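Local structure of lipopolysaccharide biosynthesis protein wbpB (Thermus thermophilus, 3O9Z) at residues D153-Y158 / N306-L311; T157-R162 / R224-I229. The protein probably acts as an NAD-dependent dehydrogenase in making 2,3-diacetamido-2,3-dideoxy-D-mannuronic acid, a sugar of lipopolysaccharide. All coordinates share one frame; numbering follows the deposited sequence.

Contact 1: D153-Y158 / N306-L311. With AKG (2-oxoglutaric acid), chain F.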
ATOM      1  N   ASP A 153     -26.266  37.520 -14.889  1.00 17.13           N
ATOM      2  CA  ASP A 153     -26.537  36.902 -13.594  1.00 15.38           C
ATOM      3  C   ASP A 153     -26.727  35.423 -13.839  1.00 16.75           C
ATOM      4  O   ASP A 153     -27.467  34.998 -14.724  1.00 17.38           O
ATOM      5  CB  ASP A 153     -27.802  37.515 -12.995  1.00 15.08           C
ATOM      6  CG  ASP A 153     -27.512  38.901 -12.462  1.00 21.29           C
ATOM      7  OD1 ASP A 153     -26.727  39.007 -11.494  1.00 21.13           O
ATOM      8  OD2 ASP A 153     -27.944  39.883 -13.104  1.00 23.76           O
ATOM      9  N   VAL A 154     -25.988  34.621 -13.077  1.00 13.50           N
ATOM     10  CA  VAL A 154     -25.836  33.192 -13.390  1.00 14.06           C
ATOM     11  C   VAL A 154     -26.089  32.386 -12.124  1.00 14.19           C
ATOM     12  O   VAL A 154     -25.644  32.776 -11.034  1.00 13.04           O
ATOM     13  CB  VAL A 154     -24.386  32.916 -13.832  1.00 14.48           C
ATOM     14  CG1 VAL A 154     -24.213  31.387 -14.072  1.00 15.72           C
ATOM     15  CG2 VAL A 154     -24.034  33.671 -15.109  1.00 17.09           C
ATOM     16  N   VAL A 155     -26.801  31.275 -12.265  1.00 14.15           N
ATOM     17  CA  VAL A 155     -26.936  30.320 -11.174  1.00 13.95           C
ATOM     18  C   VAL A 155     -26.304  29.028 -11.670  1.00 14.86           C
ATOM     19  O   VAL A 155     -26.711  28.477 -12.700  1.00 15.83           O
ATOM     20  CB  VAL A 155     -28.409  30.077 -10.813  1.00 14.97           C
ATOM     21  CG1 VAL A 155     -28.506  28.992  -9.760  1.00 16.24           C
ATOM     22  CG2 VAL A 155     -29.033  31.371 -10.291  1.00 14.91           C
ATOM     23  N   LEU A 156     -25.295  28.545 -10.956  1.00 12.60           N
ATOM     24  CA  LEU A 156     -24.570  27.319 -11.349  1.00 12.80           C
ATOM     25  C   LEU A 156     -24.886  26.303 -10.272  1.00 12.26           C
ATOM     26  O   LEU A 156     -24.676  26.555  -9.075  1.00 12.07           O
ATOM     27  CB  LEU A 156     -23.055  27.597 -11.267  1.00 12.96           C
ATOM     28  CG  LEU A 156     -22.121  26.602 -11.942  1.00 13.68           C
ATOM     29  CD1 LEU A 156     -22.104  25.245 -11.254  1.00 16.76           C
ATOM     30  CD2 LEU A 156     -22.386  26.488 -13.461  1.00 17.30           C
ATOM     31  N   THR A 157     -25.449  25.160 -10.681  1.00 12.45           N
ATOM     32  CA  THR A 157     -25.774  24.088  -9.746  1.00 11.49           C
ATOM     33  C   THR A 157     -25.115  22.811 -10.235  1.00 12.53           C
ATOM     34  O   THR A 157     -25.212  22.467 -11.420  1.00 13.78           O
ATOM     35  CB  THR A 157     -27.299  23.864  -9.748  1.00 13.01           C
ATOM     36  OG1 THR A 157     -27.941  25.113  -9.469  1.00 14.82           O
ATOM     37  CG2 THR A 157     -27.695  22.877  -8.635  1.00 16.13           C
ATOM     38  N   TYR A 158     -24.326  22.186  -9.368  1.00 12.95           N
ATOM     39  CA  TYR A 158     -23.448  21.098  -9.801  1.00 12.90           C
ATOM     40  C   TYR A 158     -23.556  19.989  -8.767  1.00 11.58           C
ATOM     41  O   TYR A 158     -22.930  20.058  -7.694  1.00 12.45           O
ATOM     42  CB  TYR A 158     -21.997  21.625  -9.915  1.00 14.24           C
ATOM     43  CG  TYR A 158     -21.121  20.777 -10.802  1.00 12.89           C
ATOM     44  CD1 TYR A 158     -20.590  19.560 -10.360  1.00 14.92           C
ATOM     45  CD2 TYR A 158     -20.877  21.165 -12.113  1.00 14.62           C
ATOM     46  CE1 TYR A 158     -19.764  18.801 -11.208  1.00 17.32           C
ATOM     47  CE2 TYR A 158     -20.099  20.407 -12.973  1.00 14.26           C
ATOM     48  CZ  TYR A 158     -19.538  19.238 -12.518  1.00 13.41           C
ATOM     49  OH  TYR A 158     -18.755  18.456 -13.348  1.00 17.13           O
ATOM     50  N   ASN A 306     -27.202  37.260  -3.033  1.00 18.18           N
ATOM     51  CA  ASN A 306     -26.022  36.453  -3.384  1.00 17.96           C
ATOM     52  C   ASN A 306     -26.132  34.992  -2.994  1.00 18.58           C
ATOM     53  O   ASN A 306     -25.175  34.247  -3.204  1.00 16.12           O
ATOM     54  CB  ASN A 306     -24.741  37.031  -2.785  1.00 18.49           C
ATOM     55  CG  ASN A 306     -24.433  38.412  -3.317  1.00 22.26           C
ATOM     56  OD1 ASN A 306     -25.055  38.870  -4.258  1.00 24.71           O
ATOM     57  ND2 ASN A 306     -23.408  39.045  -2.769  1.00 29.80           N
ATOM     58  N   ARG A 307     -27.270  34.587  -2.446  1.00 16.65           N
ATOM     59  CA  ARG A 307     -27.468  33.258  -1.907  1.00 17.17           C
ATOM     60  C   ARG A 307     -27.996  32.285  -2.956  1.00 16.81           C
ATOM     61  O   ARG A 307     -29.080  32.507  -3.498  1.00 18.95           O
ATOM     62  CB  ARG A 307     -28.474  33.338  -0.749  1.00 20.17           C
ATOM     63  CG  ARG A 307     -28.642  32.060   0.066  1.00 23.14           C
ATOM     64  CD  ARG A 307     -29.820  32.130   1.059  1.00 31.46           C
ATOM     65  NE  ARG A 307     -29.803  33.376   1.816  1.00 49.48           N
ATOM     66  CZ  ARG A 307     -30.857  34.169   2.003  1.00 51.15           C
ATOM     67  NH1 ARG A 307     -32.042  33.863   1.482  1.00 54.40           N
ATOM     68  NH2 ARG A 307     -30.722  35.283   2.710  1.00 52.51           N
ATOM     69  N   HIS A 308     -27.308  31.169  -3.215  1.00 14.67           N
ATOM     70  CA  HIS A 308     -27.852  30.187  -4.153  1.00 15.56           C
ATOM     71  C   HIS A 308     -29.219  29.703  -3.689  1.00 15.08           C
ATOM     72  O   HIS A 308     -29.395  29.541  -2.499  1.00 16.82           O
ATOM     73  CB  HIS A 308     -26.848  29.026  -4.319  1.00 13.56           C
ATOM     74  CG  HIS A 308     -27.250  28.043  -5.375  1.00 13.33           C
ATOM     75  ND1 HIS A 308     -28.249  27.114  -5.170  1.00 13.32           N
ATOM     76  CD2 HIS A 308     -26.842  27.879  -6.658  1.00 12.89           C
ATOM     77  CE1 HIS A 308     -28.392  26.377  -6.261  1.00 12.37           C
ATOM     78  NE2 HIS A 308     -27.546  26.820  -7.179  1.00 13.29           N
ATOM     79  N   PRO A 309     -30.182  29.506  -4.611  1.00 15.09           N
ATOM     80  CA  PRO A 309     -31.528  29.088  -4.179  1.00 17.96           C
ATOM     81  C   PRO A 309     -31.565  27.867  -3.274  1.00 18.26           C
ATOM     82  O   PRO A 309     -32.484  27.754  -2.439  1.00 22.24           O
ATOM     83  CB  PRO A 309     -32.256  28.826  -5.499  1.00 22.06           C
ATOM     84  CG  PRO A 309     -31.574  29.727  -6.466  1.00 22.80           C
ATOM     85  CD  PRO A 309     -30.109  29.784  -6.055  1.00 17.29           C
ATOM     86  N   PHE A 310     -30.671  26.900  -3.462  1.00 15.79           N
ATOM     87  CA  PHE A 310     -30.699  25.710  -2.611  1.00 19.51           C
ATOM     88  C   PHE A 310     -30.420  26.046  -1.141  1.00 23.67           C
ATOM     89  O   PHE A 310     -30.716  25.249  -0.246  1.00 24.84           O
ATOM     90  CB  PHE A 310     -29.740  24.647  -3.131  1.00 19.60           C
ATOM     91  CG  PHE A 310     -30.221  23.888  -4.355  1.00 17.44           C
ATOM     92  CD1 PHE A 310     -31.275  24.348  -5.142  1.00 18.11           C
ATOM     93  CD2 PHE A 310     -29.506  22.781  -4.808  1.00 17.52           C
ATOM     94  CE1 PHE A 310     -31.650  23.652  -6.286  1.00 21.78           C
ATOM     95  CE2 PHE A 310     -29.868  22.106  -5.927  1.00 18.36           C
ATOM     96  CZ  PHE A 310     -30.957  22.499  -6.669  1.00 20.26           C
ATOM     97  N   LEU A 311     -29.856  27.220  -0.870  1.00 24.43           N
ATOM     98  CA  LEU A 311     -29.621  27.625   0.523  1.00 26.77           C
ATOM     99  C   LEU A 311     -30.849  28.209   1.235  1.00 30.90           C
ATOM    100  O   LEU A 311     -30.789  28.590   2.408  1.00 33.16           O
ATOM    101  CB  LEU A 311     -28.460  28.621   0.573  1.00 24.21           C
ATOM    102  CG  LEU A 311     -27.086  27.964   0.675  1.00 24.76           C
ATOM    103  CD1 LEU A 311     -26.957  26.781  -0.238  1.00 29.17           C
ATOM    104  CD2 LEU A 311     -25.933  28.959   0.537  1.00 21.36           C
TER
HETATM  105  C1  AKG F 312     -14.208  13.586 -10.745  1.00 18.98           C
HETATM  106  O1  AKG F 312     -14.929  12.713 -10.195  1.00 17.27           O
HETATM  107  O2  AKG F 312     -13.039  13.778 -10.395  1.00 17.74           O
HETATM  108  C2  AKG F 312     -14.648  14.344 -11.897  1.00 21.25           C
HETATM  109  O5  AKG F 312     -13.883  15.170 -12.388  1.00 16.24           O
HETATM  110  C3  AKG F 312     -16.028  14.144 -12.464  1.00 17.38           C
HETATM  111  C4  AKG F 312     -16.943  15.198 -11.841  1.00 18.14           C
HETATM  112  C5  AKG F 312     -18.407  15.010 -12.182  1.00 16.67           C
HETATM  113  O3  AKG F 312     -18.917  13.877 -12.085  1.00 17.36           O
HETATM  114  O4  AKG F 312     -19.070  15.981 -12.555  1.00 17.20           O

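Contact 2: T157-R162 / R224-I229. With AKG (2-oxoglutaric acid), chain F.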
ATOM      1  N   THR A 157     -25.449  25.160 -10.681  1.00 12.45           N
ATOM      2  CA  THR A 157     -25.774  24.088  -9.746  1.00 11.49           C
ATOM      3  C   THR A 157     -25.115  22.811 -10.235  1.00 12.53           C
ATOM      4  O   THR A 157     -25.212  22.467 -11.420  1.00 13.78           O
ATOM      5  CB  THR A 157     -27.299  23.864  -9.748  1.00 13.01           C
ATOM      6  OG1 THR A 157     -27.941  25.113  -9.469  1.00 14.82           O
ATOM      7  CG2 THR A 157     -27.695  22.877  -8.635  1.00 16.13           C
ATOM      8  N   TYR A 158     -24.326  22.186  -9.368  1.00 12.95           N
ATOM      9  CA  TYR A 158     -23.448  21.098  -9.801  1.00 12.90           C
ATOM     10  C   TYR A 158     -23.556  19.989  -8.767  1.00 11.58           C
ATOM     11  O   TYR A 158     -22.930  20.058  -7.694  1.00 12.45           O
ATOM     12  CB  TYR A 158     -21.997  21.625  -9.915  1.00 14.24           C
ATOM     13  CG  TYR A 158     -21.121  20.777 -10.802  1.00 12.89           C
ATOM     14  CD1 TYR A 158     -20.590  19.560 -10.360  1.00 14.92           C
ATOM     15  CD2 TYR A 158     -20.877  21.165 -12.113  1.00 14.62           C
ATOM     16  CE1 TYR A 158     -19.764  18.801 -11.208  1.00 17.32           C
ATOM     17  CE2 TYR A 158     -20.099  20.407 -12.973  1.00 14.26           C
ATOM     18  CZ  TYR A 158     -19.538  19.238 -12.518  1.00 13.41           C
ATOM     19  OH  TYR A 158     -18.755  18.456 -13.348  1.00 17.13           O
ATOM     20  N   VAL A 159     -24.332  18.961  -9.074  1.00 13.04           N
ATOM     21  CA  VAL A 159     -24.586  17.876  -8.132  1.00 11.61           C
ATOM     22  C   VAL A 159     -24.169  16.607  -8.854  1.00 14.48           C
ATOM     23  O   VAL A 159     -24.598  16.330  -9.975  1.00 13.79           O
ATOM     24  CB  VAL A 159     -26.083  17.760  -7.777  1.00 12.08           C
ATOM     25  CG1 VAL A 159     -26.243  16.638  -6.779  1.00 14.89           C
ATOM     26  CG2 VAL A 159     -26.616  19.054  -7.161  1.00 14.94           C
ATOM     27  N   THR A 160     -23.245  15.852  -8.277  1.00 12.70           N
ATOM     28  CA  THR A 160     -22.812  14.617  -8.913  1.00 14.06           C
ATOM     29  C   THR A 160     -22.604  13.556  -7.830  1.00 13.32           C
ATOM     30  O   THR A 160     -21.692  13.658  -6.999  1.00 13.64           O
ATOM     31  CB  THR A 160     -21.587  14.855  -9.822  1.00 15.11           C
ATOM     32  OG1 THR A 160     -21.232  13.600 -10.435  1.00 16.05           O
ATOM     33  CG2 THR A 160     -20.401  15.384  -9.021  1.00 15.91           C
ATOM     34  N   GLY A 161     -23.530  12.598  -7.727  1.00 13.67           N
ATOM     35  CA  GLY A 161     -23.544  11.746  -6.541  1.00 14.17           C
ATOM     36  C   GLY A 161     -22.314  10.860  -6.460  1.00 12.20           C
ATOM     37  O   GLY A 161     -21.796  10.388  -7.474  1.00 13.21           O
ATOM     38  N   ARG A 162     -21.886  10.656  -5.215  1.00 11.33           N
ATOM     39  CA  ARG A 162     -20.748   9.748  -4.965  1.00 12.23           C
ATOM     40  C   ARG A 162     -21.114   8.785  -3.853  1.00 12.27           C
ATOM     41  O   ARG A 162     -21.577   9.171  -2.768  1.00 13.25           O
ATOM     42  CB  ARG A 162     -19.481  10.512  -4.560  1.00 15.34           C
ATOM     43  CG  ARG A 162     -18.905  11.338  -5.699  1.00 13.42           C
ATOM     44  CD  ARG A 162     -18.268  10.476  -6.794  1.00 13.34           C
ATOM     45  NE  ARG A 162     -17.656  11.298  -7.828  1.00 14.04           N
ATOM     46  CZ  ARG A 162     -18.330  11.879  -8.809  1.00 13.60           C
ATOM     47  NH1 ARG A 162     -19.654  11.806  -8.856  1.00 12.96           N
ATOM     48  NH2 ARG A 162     -17.669  12.604  -9.728  1.00 14.40           N
ATOM     49  N   ARG A 224     -24.138  32.742  -8.488  1.00 12.08           N
ATOM     50  CA  ARG A 224     -24.438  32.031  -7.231  1.00 13.01           C
ATOM     51  C   ARG A 224     -24.203  30.567  -7.562  1.00 13.14           C
ATOM     52  O   ARG A 224     -24.748  30.075  -8.568  1.00 12.67           O
ATOM     53  CB  ARG A 224     -25.889  32.262  -6.822  1.00 13.59           C
ATOM     54  CG  ARG A 224     -26.146  33.735  -6.481  1.00 14.17           C
ATOM     55  CD  ARG A 224     -27.595  33.948  -6.106  1.00 19.32           C
ATOM     56  NE  ARG A 224     -28.468  33.946  -7.269  1.00 17.73           N
ATOM     57  CZ  ARG A 224     -29.783  33.765  -7.183  1.00 19.16           C
ATOM     58  NH1 ARG A 224     -30.559  33.808  -8.280  1.00 20.60           N
ATOM     59  NH2 ARG A 224     -30.300  33.432  -6.006  1.00 19.64           N
ATOM     60  N   TRP A 225     -23.402  29.853  -6.763  1.00 11.13           N
ATOM     61  CA  TRP A 225     -23.041  28.470  -7.078  1.00 11.64           C
ATOM     62  C   TRP A 225     -23.311  27.518  -5.932  1.00 12.77           C
ATOM     63  O   TRP A 225     -23.259  27.891  -4.769  1.00 12.00           O
ATOM     64  CB  TRP A 225     -21.595  28.377  -7.593  1.00 12.39           C
ATOM     65  CG  TRP A 225     -20.539  28.906  -6.634  1.00 13.60           C
ATOM     66  CD1 TRP A 225     -20.000  30.182  -6.609  1.00 13.26           C
ATOM     67  CD2 TRP A 225     -19.897  28.184  -5.594  1.00 13.44           C
ATOM     68  NE1 TRP A 225     -19.048  30.277  -5.613  1.00 13.75           N
ATOM     69  CE2 TRP A 225     -18.960  29.055  -4.992  1.00 15.48           C
ATOM     70  CE3 TRP A 225     -19.962  26.848  -5.162  1.00 12.44           C
ATOM     71  CZ2 TRP A 225     -18.137  28.683  -3.933  1.00 15.74           C
ATOM     72  CZ3 TRP A 225     -19.132  26.494  -4.100  1.00 13.67           C
ATOM     73  CH2 TRP A 225     -18.244  27.394  -3.491  1.00 18.38           C
ATOM     74  N   PHE A 226     -23.612  26.268  -6.289  1.00 11.90           N
ATOM     75  CA  PHE A 226     -23.861  25.205  -5.345  1.00 11.06           C
ATOM     76  C   PHE A 226     -23.258  23.942  -5.912  1.00 12.44           C
ATOM     77  O   PHE A 226     -23.508  23.624  -7.085  1.00 12.68           O
ATOM     78  CB  PHE A 226     -25.373  25.047  -5.142  1.00 10.72           C
ATOM     79  CG  PHE A 226     -25.740  23.961  -4.172  1.00 10.31           C
ATOM     80  CD1 PHE A 226     -26.006  24.287  -2.852  1.00 12.68           C
ATOM     81  CD2 PHE A 226     -25.816  22.634  -4.589  1.00 12.99           C
ATOM     82  CE1 PHE A 226     -26.352  23.304  -1.943  1.00 13.09           C
ATOM     83  CE2 PHE A 226     -26.160  21.628  -3.674  1.00 14.77           C
ATOM     84  CZ  PHE A 226     -26.390  21.970  -2.331  1.00 14.17           C
ATOM     85  N   LEU A 227     -22.466  23.276  -5.078  1.00 11.35           N
ATOM     86  CA  LEU A 227     -21.768  22.037  -5.444  1.00 10.55           C
ATOM     87  C   LEU A 227     -22.100  20.954  -4.398  1.00 10.88           C
ATOM     88  O   LEU A 227     -21.940  21.195  -3.195  1.00 11.62           O
ATOM     89  CB  LEU A 227     -20.262  22.368  -5.411  1.00 12.18           C
ATOM     90  CG  LEU A 227     -19.368  21.129  -5.449  1.00 14.87           C
ATOM     91  CD1 LEU A 227     -19.512  20.316  -6.734  1.00 18.07           C
ATOM     92  CD2 LEU A 227     -17.920  21.647  -5.237  1.00 14.18           C
ATOM     93  N   SER A 228     -22.501  19.762  -4.843  1.00 10.72           N
ATOM     94  CA  SER A 228     -22.642  18.684  -3.884  1.00 11.67           C
ATOM     95  C   SER A 228     -22.374  17.336  -4.535  1.00 12.58           C
ATOM     96  O   SER A 228     -22.573  17.145  -5.752  1.00 11.97           O
ATOM     97  CB  SER A 228     -24.047  18.653  -3.287  1.00 12.29           C
ATOM     98  OG  SER A 228     -24.175  17.656  -2.257  1.00 13.15           O
ATOM     99  N   ILE A 229     -21.887  16.436  -3.693  1.00 11.96           N
ATOM    100  CA  ILE A 229     -21.767  15.019  -4.042  1.00 13.02           C
ATOM    101  C   ILE A 229     -22.837  14.176  -3.370  1.00 12.25           C
ATOM    102  O   ILE A 229     -22.761  12.935  -3.404  1.00 14.13           O
ATOM    103  CB  ILE A 229     -20.342  14.451  -3.803  1.00 13.29           C
ATOM    104  CG1 ILE A 229     -19.952  14.752  -2.363  1.00 13.22           C
ATOM    105  CG2 ILE A 229     -19.362  15.078  -4.821  1.00 13.71           C
ATOM    106  CD1 ILE A 229     -18.669  14.021  -1.850  1.00 16.43           C
TER
HETATM  107  C1  AKG F 312     -14.208  13.586 -10.745  1.00 18.98           C
HETATM  108  O1  AKG F 312     -14.929  12.713 -10.195  1.00 17.27           O
HETATM  109  O2  AKG F 312     -13.039  13.778 -10.395  1.00 17.74           O
HETATM  110  C2  AKG F 312     -14.648  14.344 -11.897  1.00 21.25           C
HETATM  111  O5  AKG F 312     -13.883  15.170 -12.388  1.00 16.24           O
HETATM  112  C3  AKG F 312     -16.028  14.144 -12.464  1.00 17.38           C
HETATM  113  C4  AKG F 312     -16.943  15.198 -11.841  1.00 18.14           C
HETATM  114  C5  AKG F 312     -18.407  15.010 -12.182  1.00 16.67           C
HETATM  115  O3  AKG F 312     -18.917  13.877 -12.085  1.00 17.36           O
HETATM  116  O4  AKG F 312     -19.070  15.981 -12.555  1.00 17.20           O
HETATM  117  O   HOH W   1     -21.469  11.571  -1.321  1.00 20.21           O

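Contact 1: D153-Y158 / N306-L311
Thr157 meets the end of the chain with both branches of its side chain, one polar and one apolar. Thr157 CB lies 3.9 Å from His308 NE2. The hydroxyl, held beside the backbone N (chi1 -55°), carries on toward the imidazole: Thr157 OG1 is 2.9 Å from His308 NE2, a hydrogen bond made at the edge of the ring and in its plane, in which either group could be the donor. The other tip, Thr157 CG2, runs to the aromatic ring of Phe310 and comes within 3.6 Å of Phe310 CE2.

This works because of how the sheet alternates. Strand 152-160 belongs to the mixed sheet of the C-terminal alpha/beta domain of the Gfo/Idh/MocA family; Val155 and Thr157 rise toward the C-terminal tail, whereas Leu156 points away from it, and its side chain packs on Phe188 of helix 186-196.

The imidazole of His308 reaches across with CG anti to the backbone N (chi1 -174°). His308 ND1 accepts the N-H of Phe310 N at 3.0 Å, a fairly straight bond although the donor is tilted 19° from the ring plane. A bond at each nitrogen should hold the ring in this rotation. Val155 CG1 approaches it obliquely, 3.5 Å from His308 NE2, and also touches Pro309 CD, itself 3.3 Å above one face of the imidazole. His308 CE1 in turn sits over a face of the Phe310 ring, near the rim. With an alanine at His308, Thr157 OG1 is likely to lose this partner and a gap to open between Val155 and Phe310. The imidazole also meets the ring of Phe226, on the neighbouring strand 221-228, which packs edge-to-face with Phe310 as well.

Contact 2: T157-R162 / R224-I229
Arg162 and Ile229 pair one residue out of step with the strands that lead to them. Up to that point the pairing is regular and parallel, the axes of strands 157-160 and 224-228 only 3° from parallel: Tyr158 N bonds Phe226 O at 2.8 Å, Ser228 N bonds Tyr158 O, and Thr160 N bonds Ser228 O. Then Arg162 N turns to Ile229 O, 3.0 Å away, instead of moving on two residues. A water donating to both Arg162 O and Ile229 O closes the end, giving the Ile229 carbonyl a second bond.

Past this break the Arg162 chain bends (chi2 -71°), its CG against Ile229 CG2, and carries the guanidinium to 2-oxoglutarate. Arg162 NH2 bridges the two carboxylates, 2.8 Å from AKG O1 and 3.0 Å from AKG O3. Arg162 NH1 is tied to Thr160 OG1 at 2.9 Å and to Gly161 O, so the group is held from both sides of its fork. Thr160 OG1 also donates to AKG O3. Tyr158 OH reaches AKG O4 at 2.6 Å. Leu227 CD1 lies alongside the tyrosine, 3.9 Å from Tyr158 CD1.

Around this pair, strand 245-251 flanks 152-160 and strand 211-218 flanks 221-228, with helix 186-196 packing against Tyr158 and Trp225 through Phe188 and Phe189.

Overall arrangement
Contacts 1 and 2 follow one another along strand 152-160, sharing Thr157 and Tyr158, with centres about 10 Å apart. Arg224 joins them: Arg224 O lies 2.9 Å from Leu156 N and Arg224 NH2 2.9 Å from Arg307 O, both probable hydrogen bonds. Phe226 CB is also packed 3.5 Å from His308 NE2, so the tail 306-311 rests on both strands of contact 2. The two faces of the sheet meet different partners: one receives the C-terminal tail; the other, with Tyr158 and Thr160, turns to 2-oxoglutarate. Arg162 enters the ligand's pocket from the strand's end, and Lys103, His187 and Arg247 also hydrogen-bond the ligand.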